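PDB 5OD4: secreted in xylem 3 from Fusarium oxysporum, which is a fungal effector of the plant-pathogen interaction, the avirulence protein Avr2, with an immune-suppressing activity in the host. Local coordinates for residues 19-24 with 59-64. Sequence-based numbering, arbitrary orientation.
Sequences TSFSTE and LRTVID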
# COMPACT_ATOMS: atom_id res chain seq x y z
N THR A 19 6.59 4.05 -1.27
CA THR A 19 6.03 5.24 -1.88
C THR A 19 5.13 5.93 -0.86
O THR A 19 4.71 5.33 0.10
CB THR A 19 5.29 4.91 -3.19
OG1 THR A 19 5.03 6.13 -3.88
CG2 THR A 19 4.00 4.12 -2.99
N SER A 20 4.85 7.19 -1.10
CA SER A 20 3.88 7.90 -0.31
C SER A 20 2.88 8.58 -1.20
O SER A 20 3.17 8.88 -2.35
CB SER A 20 4.53 8.90 0.60
OG SER A 20 5.21 9.87 -0.15
N PHE A 21 1.71 8.85 -0.66
CA PHE A 21 0.67 9.53 -1.43
C PHE A 21 -0.26 10.27 -0.52
O PHE A 21 -0.41 9.96 0.65
CB PHE A 21 -0.10 8.58 -2.35
CG PHE A 21 -0.89 7.51 -1.62
CD1 PHE A 21 -0.29 6.32 -1.25
CD2 PHE A 21 -2.22 7.70 -1.28
CE1 PHE A 21 -1.03 5.33 -0.61
CE2 PHE A 21 -2.94 6.72 -0.66
CZ PHE A 21 -2.34 5.54 -0.31
N SER A 22 -0.91 11.26 -1.13
CA SER A 22 -1.98 12.04 -0.52
C SER A 22 -3.34 11.58 -1.09
O SER A 22 -3.44 10.98 -2.14
CB SER A 22 -1.75 13.55 -0.80
OG SER A 22 -0.54 14.04 -0.27
N THR A 23 -4.37 11.90 -0.35
CA THR A 23 -5.76 11.75 -0.82
C THR A 23 -6.33 13.16 -0.99
O THR A 23 -6.28 13.99 -0.07
CB THR A 23 -6.58 10.94 0.20
OG1 THR A 23 -6.02 9.61 0.28
CG2 THR A 23 -8.04 10.92 -0.11
N GLU A 24 -6.94 13.37 -2.14
CA GLU A 24 -7.53 14.66 -2.41
C GLU A 24 -8.76 14.90 -1.56
O GLU A 24 -9.50 13.93 -1.27
CB GLU A 24 -7.92 14.82 -3.88
CG GLU A 24 -6.74 15.07 -4.82
CD GLU A 24 -5.50 14.23 -4.70
OE1 GLU A 24 -4.44 14.84 -4.43
OE2 GLU A 24 -5.57 13.01 -4.95
N LEU A 59 -16.21 7.19 -0.29
CA LEU A 59 -15.12 6.68 -1.08
C LEU A 59 -14.22 5.84 -0.21
O LEU A 59 -14.02 6.17 0.98
CB LEU A 59 -14.29 7.81 -1.73
CG LEU A 59 -14.52 8.63 -2.98
CD1 LEU A 59 -13.21 9.34 -3.33
CD2 LEU A 59 -14.93 7.69 -4.08
N ARG A 60 -13.66 4.80 -0.82
CA ARG A 60 -12.67 3.95 -0.20
C ARG A 60 -11.37 4.08 -0.92
O ARG A 60 -11.36 4.06 -2.18
CB ARG A 60 -13.10 2.51 -0.30
CG ARG A 60 -14.34 2.13 0.45
CD ARG A 60 -14.15 1.94 1.92
NE ARG A 60 -13.38 0.73 2.27
CZ ARG A 60 -13.16 0.35 3.54
NH1 ARG A 60 -13.62 1.08 4.54
NH2 ARG A 60 -12.48 -0.74 3.82
N THR A 61 -10.27 4.20 -0.20
CA THR A 61 -8.92 4.08 -0.78
C THR A 61 -8.56 2.59 -0.77
O THR A 61 -8.79 1.91 0.23
CB THR A 61 -7.93 4.89 0.03
OG1 THR A 61 -8.32 6.27 0.04
CG2 THR A 61 -6.51 4.76 -0.50
N VAL A 62 -7.98 2.12 -1.87
CA VAL A 62 -7.63 0.71 -2.05
C VAL A 62 -6.20 0.59 -2.53
O VAL A 62 -5.79 1.34 -3.44
CB VAL A 62 -8.57 0.04 -3.08
CG1 VAL A 62 -8.31 -1.46 -3.13
CG2 VAL A 62 -10.05 0.30 -2.74
N ILE A 63 -5.48 -0.38 -1.98
CA ILE A 63 -4.18 -0.78 -2.51
C ILE A 63 -4.24 -2.26 -2.81
O ILE A 63 -4.56 -3.05 -1.94
CB ILE A 63 -3.06 -0.49 -1.52
CG1 ILE A 63 -3.03 1.00 -1.16
CG2 ILE A 63 -1.69 -0.95 -2.09
CD1 ILE A 63 -1.93 1.43 -0.23
N ASP A 64 -3.88 -2.63 -4.04
CA ASP A 64 -3.70 -4.03 -4.44
C ASP A 64 -2.24 -4.27 -4.78
O ASP A 64 -1.61 -3.44 -5.44
CB ASP A 64 -4.54 -4.36 -5.68
CG ASP A 64 -6.01 -4.30 -5.49
OD1 ASP A 64 -6.54 -4.70 -4.43
OD2 ASP A 64 -6.72 -3.88 -6.48
O HOH W 1 -7.42 7.97 2.05
O HOH W 2 -7.13 8.00 -1.72
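F21 reaches from segment 19-24 across to two side chains of segment 59-64, and its ring spans the distance between them. The apolar part of the contact is carried by the far end of the phenyl group: CE1 of F21 comes within 4.0 Å of CD1 of I63, and CE2 of F21 lies 4.1 Å from CG2 of T61. Both methyls approach the ring at a slant. Extension of I63 from CA through CG1, with CD1 anti to CA (chi2 -178°), carries the delta methyl out to the CE1-CZ side of the ring. T61 turns CG2 to the F21 ring, while its OG1 binds the two waters it shares with T23.

The protein is a beta-sandwich, and this contact joins its two sheets. Segment 19-24 runs along and beyond edge strand 17-21 of one four-stranded antiparallel sheet, whereas 59-64 lies on strand 60-66, an inner strand of the other, and the contact is made by side chains projecting into the space between the layers. W113 and I50, from the sheet that holds T61 and I63, also pack on F21, and the Y121 ring, from neighbouring strand 119-127, meets the F21 ring with the planes at about 30°.

Polar contact between the segments runs through water. OG1 of T23 and OG1 of T61 stand 4.1 Å apart, too far for a direct bond; the two hydroxyls and two waters form a rhombus of four oxygens, with the hydrogen bonds along its sides. Each water sits 2.8 Å from OG1 of T23; the partner distances to OG1 of T61 are 2.8 and 2.7 Å. Both hydroxyls belong to buried residues, and this pair of waters gives each of them two hydrogen-bonding partners at the sheet interface.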